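Local atomic coordinates of alkaline serine protease AL20 (Nesterenkonia abyssinica, PDB entry 3CP7), a protein that hydrolyses peptide bonds as a thermostable, secreted alkaline serine protease of the trypsin-like (chymotrypsin-fold) class. Residues F21-N26 / G40-D45; S34-A39 / F55-A60; W173-G178 / A182-N187. One frame throughout, in Å; residues are numbered along the deposited sequence.

Contact 1. Residues F21-N26 / G40-D45; sequences FVCSAN and GHCLHD. With FMT (formic acid), chain C.
The side chain of C23 runs into that of C42 and is joined to it by a disulfide, SG to SG 2.1 Å. The bond ties strand 19-27 to the 3-10 turn 40-42. Both cysteines are buried, and the CA atoms of C23 and C42 lie 6.2 Å apart. The C-S-S-C torsion is -78°, near the relaxed right angle of a disulfide. S169 packs on both cysteines.

H41 precedes C42 in the turn. Its chi1 of 81° swings the imidazole back toward the disulfide, and the ring comes over SG of C42. That sulfur lies 4.1 Å from the ring plane of H41, displaced toward the rim. SG of C23 is oblique to the H41 ring, 5.2 Å from its centroid. At the ring edge, NE2 of H41 donates to O1 of a formic acid molecule, 2.8 Å away, in a somewhat bent hydrogen bond. This molecule, probably from the crystallisation liquor, is also hydrogen-bonded to OG of S169 and N of G167. ND1 of H41 is hydrogen-bonded to OD1 of D91, so both ring nitrogens are engaged. Because H41 adjoins C42 and S169 packs on both cysteines, the disulfide lies directly beside a probable Ser-His-Asp triad, S169, H41 and D91, as in the active sites of chymotrypsin-like serine proteases.

Contact 2. Residues S34-A39 / F55-A60; sequences STVATA and FVFAPA
Strands 35-38 and 55-59 are not paired with each other; the nearest CA atoms, of V36 and F57, are 8.5 Å apart, and the two strands meet through side chains. V36 and F57 make the closest approach. CG1 of V36 sits over one face of the F57 ring, 3.8 Å from the centroid and 14° off the ring normal. This is a CH-pi contact. The CG1 methyl of V36 is nearest CE1 of F57, at 3.7 Å. CG of F57 is anti to its backbone N (chi1 177°), which carries the ring across to the valine. On the other side of the F57 ring lies the backbone N of P59, 4.0 Å above the plane, so V36 and P59 lie on opposite faces of the ring.

Both strands belong to the closed six-stranded antiparallel barrel that forms one half of the chymotrypsin fold. They face each other across its interior, with strands 93-97 and 71-78 between them in the sheet order. A25 and I27 of strand 19-27 and L97 also pack on F57.

The second pair is looser. CG2 of T38 approaches CZ of F55 obliquely, at 4.3 Å. The hydroxyl of T38 is hydrogen-bonded to O of S24 on the adjoining strand, so its polar end is satisfied. The F55 ring also packs on A73, L76 and A95.

Contact 3. Residues W173-G178 / A182-N187; sequences WFLGNG and AQNSTN
W173 meets the strand of S185 with both its backbone and its indole. N of W173 donates to O of S185 at 3.0 Å, and O of W173 accepts from N of N184 at 2.8 Å, nearly straight along the carbonyl. Two residues further along, N of L175 donates to O of A182 at 3.0 Å.

O of S185 takes a second donor, NE2 of Q183, at 3.1 Å. The two donors reach it from opposite faces of the carbonyl plane. OE1 of Q183 accepts from ND2 of N26, so both ends of this amide are used. NE1 of W173 donates to OD1 of N187 at 2.7 Å. The acceptor lies in the ring plane, but the N-H...O angle is only 137°, so the bond is bent. ND2 of N187 is hydrogen-bonded to O of S168, which fixes this amide from both ends.

CB of S185 lies 3.4 Å above the indole plane of W173, and OG of S185 is hydrogen-bonded to O of P201. On the sheet's other face, F174 packs beside Q183. CD1 of L175 touches CB of N184 at 3.8 Å.

Opposite W173 the second strand places two residues, N184 and S185. They make a classic beta bulge in the antiparallel hairpin of strands 172-175 and 183-191, part of the second sheet of the chymotrypsin fold.

All three contacts are largely buried. Contacts 1 and 2 hold the same barrel: strands 19-27 and 35-38 are neighbours in it, and the segments of the two contacts alternate along the chain. Contact 3 belongs to the other sheet, with its centre about 17 Å from that of contact 1 and about 16 Å from that of contact 2. Its outer end, at L175 and A182, is partly exposed. The chemistry follows the place. Contact 1 is a covalent bridge beside the probable catalytic triad, contact 2 an apolar barrel core, and contact 3 a hydrogen-bonded hairpin. Contacts 2 and 3 also touch, where A39 packs on T186 and N187.

Contact 1. Residues F21-N26 / G40-D45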
ATOM      1  N   PHE A  21       3.834  -6.476  20.986  1.00 14.07           N
ATOM      2  CA  PHE A  21       2.394  -6.257  21.009  1.00 13.24           C
ATOM      3  C   PHE A  21       1.645  -7.460  20.457  1.00 12.18           C
ATOM      4  O   PHE A  21       2.236  -8.352  19.858  1.00 11.25           O
ATOM      5  CB  PHE A  21       2.043  -4.990  20.223  1.00 14.14           C
ATOM      6  CG  PHE A  21       2.634  -3.744  20.811  1.00 15.40           C
ATOM      7  CD1 PHE A  21       3.905  -3.311  20.422  1.00 15.96           C
ATOM      8  CD2 PHE A  21       1.933  -3.018  21.770  1.00 16.82           C
ATOM      9  CE1 PHE A  21       4.469  -2.165  20.993  1.00 18.03           C
ATOM     10  CE2 PHE A  21       2.481  -1.866  22.338  1.00 17.63           C
ATOM     11  CZ  PHE A  21       3.752  -1.442  21.950  1.00 17.87           C
ATOM     12  N   VAL A  22       0.335  -7.466  20.677  1.00 11.75           N
ATOM     13  CA  VAL A  22      -0.531  -8.530  20.196  1.00 12.01           C
ATOM     14  C   VAL A  22      -1.788  -7.947  19.532  1.00 11.22           C
ATOM     15  O   VAL A  22      -2.230  -6.845  19.849  1.00 11.92           O
ATOM     16  CB  VAL A  22      -0.869  -9.534  21.337  1.00 12.17           C
ATOM     17  CG1 VAL A  22      -1.639  -8.861  22.468  1.00 12.56           C
ATOM     18  CG2 VAL A  22      -1.584 -10.729  20.815  1.00 17.07           C
ATOM     19  N   CYS A  23      -2.329  -8.694  18.579  1.00 10.08           N
ATOM     20  CA  CYS A  23      -3.528  -8.292  17.836  1.00  9.31           C
ATOM     21  C   CYS A  23      -4.276  -9.573  17.458  1.00  8.77           C
ATOM     22  O   CYS A  23      -3.993 -10.657  18.002  1.00  8.11           O
ATOM     23  CB  CYS A  23      -3.151  -7.465  16.591  1.00  9.45           C
ATOM     24  SG  CYS A  23      -3.222  -5.653  16.792  1.00 10.98           S
ATOM     25  N   SER A  24      -5.222  -9.453  16.530  1.00  7.78           N
ATOM     26  CA  SER A  24      -5.961 -10.599  16.015  1.00  7.87           C
ATOM     27  C   SER A  24      -6.052 -10.432  14.501  1.00  7.47           C
ATOM     28  O   SER A  24      -5.787  -9.352  13.967  1.00  7.69           O
ATOM     29  CB  SER A  24      -7.353 -10.633  16.644  1.00  8.15           C
ATOM     30  OG  SER A  24      -7.285 -10.711  18.067  1.00  8.53           O
ATOM     31  N   ALA A  25      -6.428 -11.503  13.806  1.00  7.45           N
ATOM     32  CA  ALA A  25      -6.600 -11.451  12.358  1.00  7.85           C
ATOM     33  C   ALA A  25      -7.430 -12.635  11.894  1.00  8.03           C
ATOM     34  O   ALA A  25      -7.805 -13.497  12.690  1.00  8.01           O
ATOM     35  CB  ALA A  25      -5.247 -11.441  11.654  1.00  7.99           C
ATOM     36  N   ASN A  26      -7.688 -12.693  10.590  1.00  7.73           N
ATOM     37  CA  ASN A  26      -8.549 -13.724  10.046  1.00  8.31           C
ATOM     38  C   ASN A  26      -8.177 -14.067   8.618  1.00  8.09           C
ATOM     39  O   ASN A  26      -8.010 -13.174   7.806  1.00  7.97           O
ATOM     40  CB  ASN A  26     -10.006 -13.250  10.110  1.00  8.21           C
ATOM     41  CG  ASN A  26     -10.996 -14.335   9.709  1.00  8.50           C
ATOM     42  OD1 ASN A  26     -11.029 -15.411  10.313  1.00  8.94           O
ATOM     43  ND2 ASN A  26     -11.812 -14.053   8.692  1.00  8.53           N
ATOM     44  N   GLY A  40      -5.126  -1.831  10.293  1.00  7.73           N
ATOM     45  CA  GLY A  40      -3.927  -1.099   9.889  1.00  8.39           C
ATOM     46  C   GLY A  40      -2.967  -0.904  11.045  1.00  8.49           C
ATOM     47  O   GLY A  40      -1.760  -1.089  10.886  1.00  8.82           O
ATOM     48  N   HIS A  41      -3.483  -0.554  12.224  1.00  8.44           N
ATOM     49  CA  HIS A  41      -2.619  -0.271  13.355  1.00  9.00           C
ATOM     50  C   HIS A  41      -1.947  -1.520  13.919  1.00  9.40           C
ATOM     51  O   HIS A  41      -1.043  -1.406  14.743  1.00 10.79           O
ATOM     52  CB  HIS A  41      -3.354   0.541  14.430  1.00  8.79           C
ATOM     53  CG  HIS A  41      -4.233  -0.263  15.340  1.00  8.19           C
ATOM     54  ND1 HIS A  41      -5.607  -0.325  15.207  1.00  7.68           N
ATOM     55  CD2 HIS A  41      -3.926  -0.997  16.440  1.00  8.81           C
ATOM     56  CE1 HIS A  41      -6.102  -1.080  16.176  1.00  7.66           C
ATOM     57  NE2 HIS A  41      -5.105  -1.493  16.938  1.00  8.95           N
ATOM     58  N   CYS A  42      -2.371  -2.702  13.474  1.00  9.37           N
ATOM     59  CA  CYS A  42      -1.716  -3.954  13.870  1.00 10.12           C
ATOM     60  C   CYS A  42      -0.506  -4.271  13.000  1.00 10.67           C
ATOM     61  O   CYS A  42       0.226  -5.227  13.284  1.00 11.47           O
ATOM     62  CB  CYS A  42      -2.690  -5.126  13.782  1.00 10.08           C
ATOM     63  SG  CYS A  42      -4.052  -5.048  14.981  1.00 11.58           S
ATOM     64  N   LEU A  43      -0.285  -3.493  11.942  1.00 10.30           N
ATOM     65  CA  LEU A  43       0.904  -3.739  11.123  1.00 10.37           C
ATOM     66  C   LEU A  43       1.651  -2.486  10.672  1.00 10.61           C
ATOM     67  O   LEU A  43       2.702  -2.593  10.022  1.00 10.33           O
ATOM     68  CB  LEU A  43       0.607  -4.684   9.943  1.00 10.77           C
ATOM     69  CG  LEU A  43      -0.569  -4.397   9.010  1.00  9.22           C
ATOM     70  CD1 LEU A  43      -0.309  -3.120   8.197  1.00 11.55           C
ATOM     71  CD2 LEU A  43      -0.798  -5.600   8.097  1.00 10.81           C
ATOM     72  N   HIS A  44       1.151  -1.310  11.050  1.00 10.59           N
ATOM     73  CA  HIS A  44       1.818  -0.058  10.707  1.00 11.48           C
ATOM     74  C   HIS A  44       1.505   1.007  11.749  1.00 12.18           C
ATOM     75  O   HIS A  44       0.363   1.109  12.207  1.00 11.35           O
ATOM     76  CB  HIS A  44       1.417   0.414   9.303  1.00 11.09           C
ATOM     77  CG  HIS A  44       2.257   1.541   8.790  1.00 10.75           C
ATOM     78  ND1 HIS A  44       2.087   2.841   9.209  1.00 11.65           N
ATOM     79  CD2 HIS A  44       3.296   1.556   7.922  1.00 11.91           C
ATOM     80  CE1 HIS A  44       2.974   3.615   8.606  1.00 12.13           C
ATOM     81  NE2 HIS A  44       3.728   2.858   7.827  1.00 12.36           N
ATOM     82  N   ASP A  45       2.514   1.808  12.100  1.00 13.95           N
ATOM     83  CA  ASP A  45       2.394   2.820  13.159  1.00 15.88           C
ATOM     84  C   ASP A  45       1.351   3.904  12.878  1.00 16.19           C
ATOM     85  O   ASP A  45       0.797   4.496  13.810  1.00 16.99           O
ATOM     86  CB  ASP A  45       3.735   3.548  13.382  1.00 16.54           C
ATOM     87  CG  ASP A  45       4.857   2.647  13.897  1.00 19.65           C
ATOM     88  OD1 ASP A  45       4.600   1.615  14.561  1.00 21.86           O
ATOM     89  OD2 ASP A  45       6.028   3.014  13.653  1.00 22.39           O
TER
HETATM   90  C   FMT C 219      -4.644  -3.746  20.073  1.00 13.46           C
HETATM   91  O1  FMT C 219      -4.380  -2.799  19.313  1.00 13.54           O
HETATM   92  O2  FMT C 219      -5.797  -4.129  20.286  1.00 12.36           O

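Contact 2. Residues S34-A39 / F55-A60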
ATOM      1  N   SER A  34      -2.855 -16.867   0.975  1.00  9.46           N
ATOM      2  CA  SER A  34      -1.884 -16.451   1.978  1.00  9.55           C
ATOM      3  C   SER A  34      -2.276 -15.182   2.726  1.00  9.06           C
ATOM      4  O   SER A  34      -1.423 -14.573   3.371  1.00  9.74           O
ATOM      5  CB  SER A  34      -0.522 -16.221   1.316  1.00  9.47           C
ATOM      6  OG  SER A  34      -0.066 -17.401   0.671  1.00 10.43           O
ATOM      7  N   THR A  35      -3.542 -14.783   2.634  1.00  8.75           N
ATOM      8  CA  THR A  35      -3.933 -13.443   3.076  1.00  9.18           C
ATOM      9  C   THR A  35      -4.807 -13.464   4.318  1.00  8.55           C
ATOM     10  O   THR A  35      -5.835 -14.152   4.358  1.00  8.65           O
ATOM     11  CB  THR A  35      -4.642 -12.683   1.944  1.00  9.75           C
ATOM     12  OG1 THR A  35      -3.762 -12.576   0.822  1.00 10.65           O
ATOM     13  CG2 THR A  35      -5.016 -11.257   2.362  1.00 10.71           C
ATOM     14  N   VAL A  36      -4.390 -12.683   5.317  1.00  8.51           N
ATOM     15  CA  VAL A  36      -5.229 -12.409   6.489  1.00  8.42           C
ATOM     16  C   VAL A  36      -5.634 -10.938   6.542  1.00  8.15           C
ATOM     17  O   VAL A  36      -4.846 -10.037   6.209  1.00  8.95           O
ATOM     18  CB  VAL A  36      -4.571 -12.833   7.832  1.00  8.48           C
ATOM     19  CG1 VAL A  36      -4.370 -14.342   7.890  1.00 10.26           C
ATOM     20  CG2 VAL A  36      -3.241 -12.105   8.071  1.00  9.15           C
ATOM     21  N   ALA A  37      -6.873 -10.709   6.960  1.00  7.63           N
ATOM     22  CA  ALA A  37      -7.380  -9.372   7.229  1.00  7.85           C
ATOM     23  C   ALA A  37      -7.075  -9.018   8.666  1.00  7.61           C
ATOM     24  O   ALA A  37      -7.193  -9.853   9.577  1.00  7.87           O
ATOM     25  CB  ALA A  37      -8.866  -9.329   7.011  1.00  8.35           C
ATOM     26  N   THR A  38      -6.689  -7.763   8.865  1.00  7.55           N
ATOM     27  CA  THR A  38      -6.418  -7.261  10.203  1.00  7.48           C
ATOM     28  C   THR A  38      -6.641  -5.748  10.216  1.00  7.33           C
ATOM     29  O   THR A  38      -7.185  -5.188   9.251  1.00  7.46           O
ATOM     30  CB  THR A  38      -4.991  -7.671  10.669  1.00  7.73           C
ATOM     31  OG1 THR A  38      -4.850  -7.403  12.067  1.00  7.44           O
ATOM     32  CG2 THR A  38      -3.893  -6.948   9.891  1.00  7.48           C
ATOM     33  N   ALA A  39      -6.257  -5.088  11.307  1.00  7.00           N
ATOM     34  CA  ALA A  39      -6.334  -3.622  11.388  1.00  7.50           C
ATOM     35  C   ALA A  39      -5.034  -3.015  10.887  1.00  7.72           C
ATOM     36  O   ALA A  39      -3.958  -3.592  11.056  1.00  8.81           O
ATOM     37  CB  ALA A  39      -6.608  -3.174  12.822  1.00  7.62           C
ATOM     38  N   PHE A  55       5.826  -9.687  12.394  1.00 12.52           N
ATOM     39  CA  PHE A  55       4.400  -9.977  12.393  1.00 12.10           C
ATOM     40  C   PHE A  55       4.199 -11.465  12.164  1.00 11.22           C
ATOM     41  O   PHE A  55       4.637 -12.015  11.146  1.00 11.48           O
ATOM     42  CB  PHE A  55       3.708  -9.152  11.304  1.00 11.45           C
ATOM     43  CG  PHE A  55       2.199  -9.283  11.266  1.00 11.24           C
ATOM     44  CD1 PHE A  55       1.396  -8.222  11.663  1.00 11.50           C
ATOM     45  CD2 PHE A  55       1.592 -10.431  10.765  1.00 11.12           C
ATOM     46  CE1 PHE A  55       0.003  -8.310  11.598  1.00 12.36           C
ATOM     47  CE2 PHE A  55       0.200 -10.543  10.692  1.00 10.40           C
ATOM     48  CZ  PHE A  55      -0.596  -9.473  11.115  1.00 11.27           C
ATOM     49  N   VAL A  56       3.521 -12.100  13.112  1.00 11.47           N
ATOM     50  CA  VAL A  56       3.265 -13.534  13.055  1.00 11.43           C
ATOM     51  C   VAL A  56       1.789 -13.812  13.344  1.00 10.72           C
ATOM     52  O   VAL A  56       1.204 -13.186  14.219  1.00 11.15           O
ATOM     53  CB  VAL A  56       4.174 -14.280  14.078  1.00 12.40           C
ATOM     54  CG1 VAL A  56       3.695 -15.675  14.343  1.00 14.79           C
ATOM     55  CG2 VAL A  56       5.617 -14.305  13.597  1.00 13.43           C
ATOM     56  N   PHE A  57       1.225 -14.774  12.621  1.00  9.75           N
ATOM     57  CA  PHE A  57      -0.181 -15.135  12.736  1.00  9.98           C
ATOM     58  C   PHE A  57      -0.296 -16.579  13.202  1.00  9.59           C
ATOM     59  O   PHE A  57       0.352 -17.461  12.643  1.00 10.54           O
ATOM     60  CB  PHE A  57      -0.870 -14.980  11.376  1.00  9.43           C
ATOM     61  CG  PHE A  57      -2.328 -15.405  11.364  1.00  9.17           C
ATOM     62  CD1 PHE A  57      -2.737 -16.508  10.611  1.00  9.36           C
ATOM     63  CD2 PHE A  57      -3.290 -14.683  12.078  1.00  9.05           C
ATOM     64  CE1 PHE A  57      -4.079 -16.883  10.583  1.00  9.32           C
ATOM     65  CE2 PHE A  57      -4.629 -15.055  12.047  1.00  9.55           C
ATOM     66  CZ  PHE A  57      -5.018 -16.171  11.310  1.00  8.66           C
ATOM     67  N   ALA A  58      -1.111 -16.801  14.230  1.00 10.12           N
ATOM     68  CA  ALA A  58      -1.304 -18.129  14.821  1.00 10.17           C
ATOM     69  C   ALA A  58      -2.764 -18.555  14.691  1.00  9.93           C
ATOM     70  O   ALA A  58      -3.592 -18.204  15.536  1.00  9.77           O
ATOM     71  CB  ALA A  58      -0.876 -18.123  16.287  1.00 10.27           C
ATOM     72  N   PRO A  59      -3.088 -19.311  13.626  1.00 10.52           N
ATOM     73  CA  PRO A  59      -4.474 -19.754  13.439  1.00 10.65           C
ATOM     74  C   PRO A  59      -4.954 -20.621  14.595  1.00 10.98           C
ATOM     75  O   PRO A  59      -4.213 -21.492  15.071  1.00 11.71           O
ATOM     76  CB  PRO A  59      -4.426 -20.594  12.152  1.00 10.99           C
ATOM     77  CG  PRO A  59      -3.104 -20.356  11.544  1.00 11.70           C
ATOM     78  CD  PRO A  59      -2.187 -19.755  12.550  1.00 10.61           C
ATOM     79  N   ALA A  60      -6.180 -20.389  15.049  1.00 11.03           N
ATOM     80  CA  ALA A  60      -6.802 -21.227  16.083  1.00 11.05           C
ATOM     81  C   ALA A  60      -6.003 -21.269  17.391  1.00 11.25           C
ATOM     82  O   ALA A  60      -6.073 -22.250  18.140  1.00 11.47           O
ATOM     83  CB  ALA A  60      -7.054 -22.663  15.548  1.00 11.40           C
TER

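Contact 3. Residues W173-G178 / A182-N187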
ATOM      1  N   TRP A 173     -15.059  -8.897  11.940  1.00  7.62           N
ATOM      2  CA  TRP A 173     -16.510  -8.758  12.084  1.00  8.10           C
ATOM      3  C   TRP A 173     -17.152  -9.566  10.971  1.00  8.42           C
ATOM      4  O   TRP A 173     -16.908  -9.308   9.794  1.00  8.24           O
ATOM      5  CB  TRP A 173     -16.939  -7.312  11.895  1.00  8.12           C
ATOM      6  CG  TRP A 173     -16.613  -6.366  13.000  1.00  7.72           C
ATOM      7  CD1 TRP A 173     -15.594  -6.462  13.925  1.00  7.92           C
ATOM      8  CD2 TRP A 173     -17.281  -5.124  13.262  1.00  8.72           C
ATOM      9  NE1 TRP A 173     -15.628  -5.368  14.772  1.00  7.55           N
ATOM     10  CE2 TRP A 173     -16.637  -4.530  14.372  1.00  7.49           C
ATOM     11  CE3 TRP A 173     -18.371  -4.463  12.666  1.00  8.63           C
ATOM     12  CZ2 TRP A 173     -17.052  -3.303  14.903  1.00  8.51           C
ATOM     13  CZ3 TRP A 173     -18.774  -3.241  13.189  1.00  8.72           C
ATOM     14  CH2 TRP A 173     -18.117  -2.673  14.293  1.00  9.00           C
ATOM     15  N   PHE A 174     -17.978 -10.535  11.347  1.00  8.97           N
ATOM     16  CA  PHE A 174     -18.731 -11.317  10.368  1.00  9.21           C
ATOM     17  C   PHE A 174     -20.175 -10.859  10.352  1.00  9.22           C
ATOM     18  O   PHE A 174     -20.782 -10.647  11.410  1.00 10.10           O
ATOM     19  CB  PHE A 174     -18.684 -12.808  10.709  1.00  9.26           C
ATOM     20  CG  PHE A 174     -17.299 -13.374  10.753  1.00  9.22           C
ATOM     21  CD1 PHE A 174     -16.757 -13.848  11.938  1.00  8.32           C
ATOM     22  CD2 PHE A 174     -16.541 -13.441   9.592  1.00  9.53           C
ATOM     23  CE1 PHE A 174     -15.468 -14.384  11.960  1.00  8.93           C
ATOM     24  CE2 PHE A 174     -15.244 -13.964   9.610  1.00  9.61           C
ATOM     25  CZ  PHE A 174     -14.713 -14.443  10.791  1.00  9.23           C
ATOM     26  N   LEU A 175     -20.712 -10.693   9.148  1.00  9.72           N
ATOM     27  CA  LEU A 175     -22.142 -10.466   8.997  1.00 10.41           C
ATOM     28  C   LEU A 175     -22.913 -11.649   9.580  1.00 10.84           C
ATOM     29  O   LEU A 175     -22.578 -12.804   9.314  1.00 11.26           O
ATOM     30  CB  LEU A 175     -22.496 -10.249   7.526  1.00 10.79           C
ATOM     31  CG  LEU A 175     -22.001  -8.901   6.998  1.00 10.83           C
ATOM     32  CD1 LEU A 175     -21.907  -8.887   5.475  1.00 12.61           C
ATOM     33  CD2 LEU A 175     -22.888  -7.775   7.499  1.00 12.74           C
ATOM     34  N   GLY A 176     -23.929 -11.351  10.387  1.00 11.54           N
ATOM     35  CA  GLY A 176     -24.810 -12.387  10.924  1.00 11.94           C
ATOM     36  C   GLY A 176     -24.329 -13.021  12.214  1.00 12.52           C
ATOM     37  O   GLY A 176     -23.499 -12.446  12.925  1.00 12.94           O
ATOM     38  N   ASN A 177     -24.852 -14.209  12.536  1.00 13.07           N
ATOM     39  CA  ASN A 177     -24.515 -14.846  13.809  1.00 13.97           C
ATOM     40  C   ASN A 177     -23.499 -15.959  13.618  1.00 13.31           C
ATOM     41  O   ASN A 177     -23.684 -16.863  12.795  1.00 13.94           O
ATOM     42  CB  ASN A 177     -25.768 -15.329  14.585  1.00 15.58           C
ATOM     43  CG  ASN A 177     -25.694 -14.995  16.110  1.00 18.96           C
ATOM     44  OD1 ASN A 177     -24.931 -15.597  16.864  1.00 24.06           O
ATOM     45  ND2 ASN A 177     -26.480 -14.014  16.541  1.00 21.10           N
ATOM     46  N   GLY A 178     -22.406 -15.867  14.366  1.00 12.46           N
ATOM     47  CA  GLY A 178     -21.371 -16.888  14.351  1.00 12.31           C
ATOM     48  C   GLY A 178     -20.157 -16.543  13.502  1.00 11.65           C
ATOM     49  O   GLY A 178     -20.037 -15.431  12.973  1.00 11.25           O
ATOM     50  N   ALA A 182     -19.716 -13.743   5.965  1.00 10.45           N
ATOM     51  CA  ALA A 182     -18.706 -12.958   5.257  1.00 10.09           C
ATOM     52  C   ALA A 182     -18.105 -11.916   6.191  1.00  9.64           C
ATOM     53  O   ALA A 182     -18.826 -11.254   6.947  1.00  9.81           O
ATOM     54  CB  ALA A 182     -19.309 -12.281   4.023  1.00 10.39           C
ATOM     55  N   GLN A 183     -16.780 -11.787   6.143  1.00  8.25           N
ATOM     56  CA  GLN A 183     -16.131 -10.723   6.895  1.00  8.04           C
ATOM     57  C   GLN A 183     -16.440  -9.376   6.267  1.00  8.26           C
ATOM     58  O   GLN A 183     -16.359  -9.215   5.049  1.00  8.31           O
ATOM     59  CB  GLN A 183     -14.618 -10.942   6.957  1.00  7.99           C
ATOM     60  CG  GLN A 183     -13.930  -9.825   7.735  1.00  7.65           C
ATOM     61  CD  GLN A 183     -12.535 -10.157   8.180  1.00  7.99           C
ATOM     62  OE1 GLN A 183     -12.012 -11.247   7.909  1.00  7.89           O
ATOM     63  NE2 GLN A 183     -11.917  -9.222   8.888  1.00  6.96           N
ATOM     64  N   ASN A 184     -16.789  -8.401   7.101  1.00  8.05           N
ATOM     65  CA  ASN A 184     -17.195  -7.109   6.590  1.00  8.16           C
ATOM     66  C   ASN A 184     -16.709  -5.907   7.417  1.00  7.76           C
ATOM     67  O   ASN A 184     -17.095  -4.765   7.158  1.00  8.31           O
ATOM     68  CB  ASN A 184     -18.709  -7.099   6.387  1.00  8.26           C
ATOM     69  CG  ASN A 184     -19.210  -5.858   5.678  1.00  8.01           C
ATOM     70  OD1 ASN A 184     -18.812  -5.548   4.534  1.00 10.55           O
ATOM     71  ND2 ASN A 184     -20.127  -5.154   6.331  1.00  6.98           N
ATOM     72  N   SER A 185     -15.848  -6.179   8.397  1.00  7.51           N
ATOM     73  CA  SER A 185     -15.075  -5.132   9.071  1.00  7.61           C
ATOM     74  C   SER A 185     -14.043  -5.818   9.952  1.00  7.38           C
ATOM     75  O   SER A 185     -13.832  -7.048   9.862  1.00  7.39           O
ATOM     76  CB  SER A 185     -15.960  -4.153   9.869  1.00  7.64           C
ATOM     77  OG  SER A 185     -15.187  -3.050  10.329  1.00  7.93           O
ATOM     78  N   THR A 186     -13.412  -5.020  10.800  1.00  7.99           N
ATOM     79  CA  THR A 186     -12.360  -5.481  11.662  1.00  8.50           C
ATOM     80  C   THR A 186     -12.477  -4.676  12.975  1.00  8.04           C
ATOM     81  O   THR A 186     -12.922  -3.514  12.949  1.00  7.95           O
ATOM     82  CB  THR A 186     -11.096  -5.219  10.812  1.00 10.72           C
ATOM     83  OG1 THR A 186     -10.505  -6.402  10.228  1.00 12.14           O
ATOM     84  CG2 THR A 186     -10.249  -3.956  11.122  1.00 11.27           C
ATOM     85  N   ASN A 187     -12.136  -5.287  14.112  1.00  7.51           N
ATOM     86  CA  ASN A 187     -12.036  -4.523  15.360  1.00  7.66           C
ATOM     87  C   ASN A 187     -10.954  -3.474  15.224  1.00  8.08           C
ATOM     88  O   ASN A 187      -9.811  -3.819  14.938  1.00  8.12           O
ATOM     89  CB  ASN A 187     -11.668  -5.417  16.547  1.00  7.83           C
ATOM     90  CG  ASN A 187     -12.697  -6.507  16.811  1.00  8.16           C
ATOM     91  OD1 ASN A 187     -13.909  -6.291  16.690  1.00  8.15           O
ATOM     92  ND2 ASN A 187     -12.211  -7.697  17.173  1.00  9.28           N
TER